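PDB 4XFK: putative branched chain amino acid ABC transporter, periplasmic amino acid-binding protein from Brucella ovis, which probably serves as the periplasmic binding component of an ABC transport system, capturing branched-chain and related amino acids for uptake. Local coordinates for residues M278-D283 and H290-V295; G22-T27 and E194-Q199. The protein carries 1 engineered substitution. One frame throughout, in Å; residues are numbered along the deposited sequence. Where two conformers were deposited one is given.

Contact 1 of 2, residues M278-D283 and H290-V295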
loop_
_atom_site.group_PDB
_atom_site.type_symbol
_atom_site.label_atom_id
_atom_site.label_comp_id
_atom_site.label_asym_id
_atom_site.label_seq_id
_atom_site.Cartn_x
_atom_site.Cartn_y
_atom_site.Cartn_z
ATOM N N MET A 278 -16.520 10.554 -1.604
ATOM C CA MET A 278 -16.269 11.976 -1.433
ATOM C C MET A 278 -16.397 12.412 0.027
ATOM O O MET A 278 -15.620 13.248 0.499
ATOM C CB MET A 278 -17.167 12.819 -2.341
ATOM C CG MET A 278 -16.750 14.278 -2.374
ATOM S SD MET A 278 -15.089 14.551 -3.029
ATOM C CE MET A 278 -15.360 14.106 -4.748
ATOM N N ALA A 279 -17.359 11.841 0.751
ATOM C CA ALA A 279 -17.526 12.193 2.157
ATOM C C ALA A 279 -16.290 11.793 2.965
ATOM O O ALA A 279 -15.861 12.515 3.864
ATOM C CB ALA A 279 -18.782 11.545 2.735
ATOM N N PHE A 280 -15.722 10.640 2.641
ATOM C CA PHE A 280 -14.485 10.219 3.281
ATOM C C PHE A 280 -13.340 11.181 2.978
ATOM O O PHE A 280 -12.601 11.556 3.875
ATOM C CB PHE A 280 -14.104 8.805 2.863
ATOM C CG PHE A 280 -12.705 8.431 3.249
ATOM C CD1 PHE A 280 -12.312 8.423 4.584
ATOM C CD2 PHE A 280 -11.772 8.120 2.284
ATOM C CE1 PHE A 280 -11.013 8.099 4.937
ATOM C CE2 PHE A 280 -10.478 7.793 2.626
ATOM C CZ PHE A 280 -10.093 7.782 3.959
ATOM N N ALA A 281 -13.197 11.582 1.717
ATOM C CA ALA A 281 -12.134 12.510 1.335
ATOM C C ALA A 281 -12.244 13.790 2.149
ATOM O O ALA A 281 -11.254 14.294 2.675
ATOM C CB ALA A 281 -12.195 12.821 -0.160
ATOM N N GLU A 282 -13.459 14.315 2.268
ATOM C CA GLU A 282 -13.666 15.554 3.012
ATOM C C GLU A 282 -13.398 15.392 4.511
ATOM O O GLU A 282 -12.804 16.273 5.138
ATOM C CB GLU A 282 -15.076 16.092 2.769
ATOM C CG GLU A 282 -15.313 16.589 1.341
ATOM C CD GLU A 282 -14.518 17.843 1.017
ATOM O OE1 GLU A 282 -14.280 18.636 1.943
ATOM O OE2 GLU A 282 -14.124 18.036 -0.158
ATOM N N ASP A 283 -13.832 14.280 5.095
ATOM C CA ASP A 283 -13.609 14.073 6.520
ATOM C C ASP A 283 -12.124 13.886 6.817
ATOM O O ASP A 283 -11.599 14.429 7.795
ATOM C CB ASP A 283 -14.399 12.878 7.050
ATOM C CG ASP A 283 -14.312 12.763 8.554
ATOM O OD1 ASP A 283 -14.933 13.598 9.242
ATOM O OD2 ASP A 283 -13.615 11.854 9.051
ATOM N N HIS A 290 -5.186 17.300 4.709
ATOM C CA HIS A 290 -5.058 17.019 3.280
ATOM C C HIS A 290 -6.010 15.911 2.849
ATOM O O HIS A 290 -6.442 15.094 3.661
ATOM C CB HIS A 290 -3.615 16.638 2.918
ATOM C CG HIS A 290 -3.093 15.457 3.676
ATOM N ND1 HIS A 290 -2.400 15.581 4.860
ATOM C CD2 HIS A 290 -3.177 14.129 3.426
ATOM C CE1 HIS A 290 -2.071 14.381 5.304
ATOM N NE2 HIS A 290 -2.533 13.483 4.454
ATOM N N TYR A 291 -6.344 15.895 1.565
ATOM C CA TYR A 291 -7.131 14.810 1.002
ATOM C C TYR A 291 -6.304 13.522 1.005
ATOM O O TYR A 291 -5.081 13.551 0.856
ATOM C CB TYR A 291 -7.563 15.154 -0.425
ATOM C CG TYR A 291 -8.665 16.188 -0.520
ATOM C CD1 TYR A 291 -9.919 15.946 0.032
ATOM C CD2 TYR A 291 -8.461 17.392 -1.179
ATOM C CE1 TYR A 291 -10.936 16.885 -0.063
ATOM C CE2 TYR A 291 -9.472 18.331 -1.287
ATOM C CZ TYR A 291 -10.704 18.077 -0.724
ATOM O OH TYR A 291 -11.706 19.018 -0.839
ATOM N N PRO A 292 -6.966 12.376 1.183
ATOM C CA PRO A 292 -6.234 11.106 1.244
ATOM C C PRO A 292 -5.798 10.627 -0.137
ATOM O O PRO A 292 -6.549 10.702 -1.108
ATOM C CB PRO A 292 -7.259 10.146 1.853
ATOM C CG PRO A 292 -8.580 10.706 1.402
ATOM C CD PRO A 292 -8.415 12.199 1.380
ATOM N N SER A 293 -4.574 10.133 -0.227
ATOM C CA SER A 293 -4.099 9.553 -1.479
ATOM C C SER A 293 -2.959 8.597 -1.171
ATOM O O SER A 293 -2.562 8.448 -0.014
ATOM C CB SER A 293 -3.612 10.639 -2.437
ATOM O OG SER A 293 -2.426 11.236 -1.945
ATOM N N TYR A 294 -2.455 7.936 -2.213
ATOM C CA TYR A 294 -1.217 7.180 -2.118
ATOM C C TYR A 294 -1.389 6.096 -1.029
ATOM O O TYR A 294 -2.345 5.318 -1.112
ATOM C CB TYR A 294 -0.071 8.183 -1.907
ATOM C CG TYR A 294 1.345 7.653 -1.714
ATOM C CD1 TYR A 294 1.851 6.599 -2.469
ATOM C CD2 TYR A 294 2.180 8.237 -0.762
ATOM C CE1 TYR A 294 3.155 6.146 -2.270
ATOM C CE2 TYR A 294 3.470 7.797 -0.557
ATOM C CZ TYR A 294 3.944 6.744 -1.310
ATOM O OH TYR A 294 5.226 6.279 -1.124
ATOM N N VAL A 295 -0.533 6.051 -0.009
ATOM C CA VAL A 295 -0.567 4.971 0.988
ATOM C C VAL A 295 -1.742 5.056 1.971
ATOM O O VAL A 295 -2.028 4.095 2.698
ATOM C CB VAL A 295 0.752 4.906 1.793
ATOM C CG1 VAL A 295 1.920 4.572 0.848
ATOM C CG2 VAL A 295 1.002 6.218 2.527
#

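Contact 2 of 2, residues G22-T27 and E194-Q199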
loop_
_atom_site.group_PDB
_atom_site.type_symbol
_atom_site.label_atom_id
_atom_site.label_comp_id
_atom_site.label_asym_id
_atom_site.label_seq_id
_atom_site.Cartn_x
_atom_site.Cartn_y
_atom_site.Cartn_z
ATOM N N GLY A 22 12.613 13.344 9.646
ATOM C CA GLY A 22 13.741 13.547 8.758
ATOM C C GLY A 22 13.401 13.482 7.279
ATOM O O GLY A 22 12.243 13.309 6.899
ATOM N N PRO A 23 14.428 13.620 6.427
ATOM C CA PRO A 23 14.225 13.822 4.985
ATOM C C PRO A 23 13.658 12.618 4.232
ATOM O O PRO A 23 13.203 12.791 3.104
ATOM C CB PRO A 23 15.633 14.177 4.475
ATOM C CG PRO A 23 16.563 13.609 5.490
ATOM C CD PRO A 23 15.850 13.710 6.809
ATOM N N GLN A 24 13.672 11.433 4.830
ATOM C CA GLN A 24 13.148 10.250 4.155
ATOM C C GLN A 24 11.768 9.854 4.665
ATOM O O GLN A 24 11.276 8.778 4.330
ATOM C CB GLN A 24 14.087 9.053 4.340
ATOM C CG GLN A 24 15.537 9.293 3.982
ATOM C CD GLN A 24 15.726 9.876 2.599
ATOM O OE1 GLN A 24 14.975 9.578 1.665
ATOM N NE2 GLN A 24 16.747 10.712 2.457
ATOM N N ALA A 25 11.139 10.711 5.468
ATOM C CA ALA A 25 9.936 10.316 6.207
ATOM C C ALA A 25 8.614 10.649 5.526
ATOM O O ALA A 25 7.570 10.446 6.121
ATOM C CB ALA A 25 9.962 10.922 7.628
ATOM N N SER A 26 8.615 11.132 4.286
ATOM C CA SER A 26 7.352 11.584 3.705
ATOM C C SER A 26 6.298 10.471 3.650
ATOM O O SER A 26 5.126 10.705 3.965
ATOM C CB SER A 26 7.546 12.251 2.338
ATOM O OG SER A 26 8.087 11.357 1.386
ATOM N N THR A 27 6.700 9.259 3.282
ATOM C CA THR A 27 5.739 8.168 3.230
ATOM C C THR A 27 5.345 7.702 4.633
ATOM O O THR A 27 4.157 7.517 4.919
ATOM C CB THR A 27 6.264 7.007 2.366
ATOM O OG1 THR A 27 6.415 7.473 1.020
ATOM C CG2 THR A 27 5.294 5.834 2.358
ATOM N N GLU A 194 19.469 1.351 -8.582
ATOM C CA GLU A 194 19.724 1.543 -7.165
ATOM C C GLU A 194 18.548 2.248 -6.505
ATOM O O GLU A 194 17.857 3.055 -7.133
ATOM C CB GLU A 194 21.010 2.346 -6.962
ATOM N N VAL A 195 18.330 1.935 -5.234
ATOM C CA VAL A 195 17.162 2.421 -4.517
ATOM C C VAL A 195 17.448 3.726 -3.786
ATOM O O VAL A 195 18.362 3.804 -2.962
ATOM C CB VAL A 195 16.667 1.375 -3.497
ATOM C CG1 VAL A 195 15.345 1.807 -2.886
ATOM C CG2 VAL A 195 16.534 0.010 -4.166
ATOM N N ASN A 196 16.659 4.747 -4.103
ATOM C CA ASN A 196 16.691 6.020 -3.384
ATOM C C ASN A 196 18.082 6.662 -3.320
ATOM O O ASN A 196 18.503 7.161 -2.275
ATOM C CB ASN A 196 16.120 5.851 -1.971
ATOM C CG ASN A 196 15.760 7.173 -1.328
ATOM O OD1 ASN A 196 15.287 8.090 -1.994
ATOM N ND2 ASN A 196 16.006 7.283 -0.029
ATOM N N LYS A 197 18.799 6.642 -4.436
ATOM C CA LYS A 197 20.120 7.259 -4.491
ATOM C C LYS A 197 20.326 8.145 -5.711
ATOM O O LYS A 197 21.068 9.122 -5.653
ATOM C CB LYS A 197 21.222 6.195 -4.444
ATOM C CG LYS A 197 21.416 5.547 -3.078
ATOM C CD LYS A 197 21.780 6.575 -2.018
ATOM C CE LYS A 197 22.053 5.921 -0.667
ATOM N NZ LYS A 197 22.103 6.916 0.448
ATOM N N ILE A 198 19.684 7.799 -6.820
ATOM C CA ILE A 198 19.903 8.515 -8.070
ATOM C C ILE A 198 19.282 9.913 -8.038
ATOM O O ILE A 198 18.095 10.068 -7.756
ATOM C CB ILE A 198 19.345 7.717 -9.244
ATOM C CG1 ILE A 198 20.142 6.418 -9.426
ATOM C CG2 ILE A 198 19.343 8.562 -10.510
ATOM C CD1 ILE A 198 19.382 5.338 -10.170
ATOM N N GLN A 199 20.089 10.927 -8.331
ATOM C CA GLN A 199 19.614 12.309 -8.266
ATOM C C GLN A 199 19.308 12.880 -9.643
ATOM O O GLN A 199 18.727 13.959 -9.760
ATOM C CB GLN A 199 20.635 13.201 -7.554
ATOM C CG GLN A 199 20.920 12.785 -6.124
ATOM C CD GLN A 199 19.658 12.653 -5.291
ATOM O OE1 GLN A 199 18.905 13.615 -5.127
ATOM N NE2 GLN A 199 19.419 11.459 -4.760
#

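Contact 1 of 2, residues M278-D283 and H290-V295
Tyr291, just beyond the C-terminal end of helix 274-288, lays its ring alongside the helix that precedes it and reaches Glu282 with its hydroxyl. From CB, the first torsion places CG beside the backbone N and anti to the carbonyl carbon (chi1 -74°), which sends the ring along the helix flank. Its CD1 comes first to Ala281, 3.4 Å from the carbonyl O and 3.9 Å from CB; the carbonyl O lies at the ring edge, near its plane. One atom further, CE1 is 3.4 Å from Glu282 OE2. The hydroxyl then donates a hydrogen bond, with Tyr291 OH 2.7 Å from Glu282 OE2, entering on the syn side but 32° out of the carboxylate plane. Although the CA-CB bond of Glu282 leads away from the loop, a bend at chi2 returns the carboxylate beside the tyrosine, with its plane steeply inclined to the ring (77°). Deeper in, Pro292 packs on the same helix: its CD is 3.7 Å from Ala281 CA, and its CG is 3.7 Å from Phe280 CE2. Phe280 also meets Phe268 edge-to-face and Phe301, so the proline joins a cluster of aromatic side chains. Asp283 ties the helix to helix 26-44 through a salt bridge to Lys41. The chain thus folds back on its own helix as it heads for helix 296-312. Buried apolar contacts of Ala281, Phe280 and Pro292 fix the start of this connection, while the phenol, held by a carboxylate that is probably charged, secures its outer margin with one short polar bond.

Contact 2 of 2, residues G22-T27 and E194-Q199
Gln24 and Asn196 make a single amide-to-amide hydrogen bond at the surface, joining loops of the two lobes of the protein. Gln24 sits in the turn ahead of helix 26-44, in the lobe built on the five-stranded parallel sheet; Asn196 lies between strand 186-193 and helix 202-210, in the lobe of the mixed sheet. The backbones stay apart, the CA atoms of Gln24 and Asn196 being 9.3 Å from each other, so the side chains alone bridge the gap, coming from opposite directions. Asn196 ND2 donates to Gln24 OE1 at 3.0 Å, with a nearly straight N-H...O angle of 164°. The acceptor lies close to the amide plane of Asn196, but the donor stands above the carbonyl plane of Gln24, 66° out of it and not on a lone pair. The amide planes are 70° apart, consistent with an in-plane N-H meeting the carbonyl from above. CG of Gln24 lies beside the backbone N and the chain bends at chi2, carrying OE1 toward Asn196 from a type I beta turn closed by Ala25 N to Gly22 O at 3.2 Å. On the other side, the backbone N of Asn196 bonds to Asp224, and Gln199 NE2 bonds back to Lys197 O at 3.0 Å. The buried area is small, 62 Å² in all, and the Gln24 side chain is about 13 Å from a bound sodium ion. Such a polar link between lobes fits the two-lobed, Venus-flytrap architecture of the periplasmic binding proteins, whose ligand cleft lies between the lobes.

Overall arrangement
Contact 1 is largely buried and local: only six residues lie between its segments, on a helix and in the loop that follows it. Contact 2 links lobes at the surface, with 166 residues between its segments. Their chemistry follows their places: apolar packing plus a phenol-carboxylate bond in contact 1, against a single amide-amide hydrogen bond in contact 2. The buried areas, 236 and 62 Å², agree. Centres lie 24 Å apart, yet residues 290-295 and 22-27 meet directly: Tyr294 OH is 2.7 Å from Thr27 OG1, a probable hydrogen bond, and Val295 packs on Thr27. Helix 26-44 is shared: it starts within contact 2, and its Leu30 touches Tyr294 and Val295.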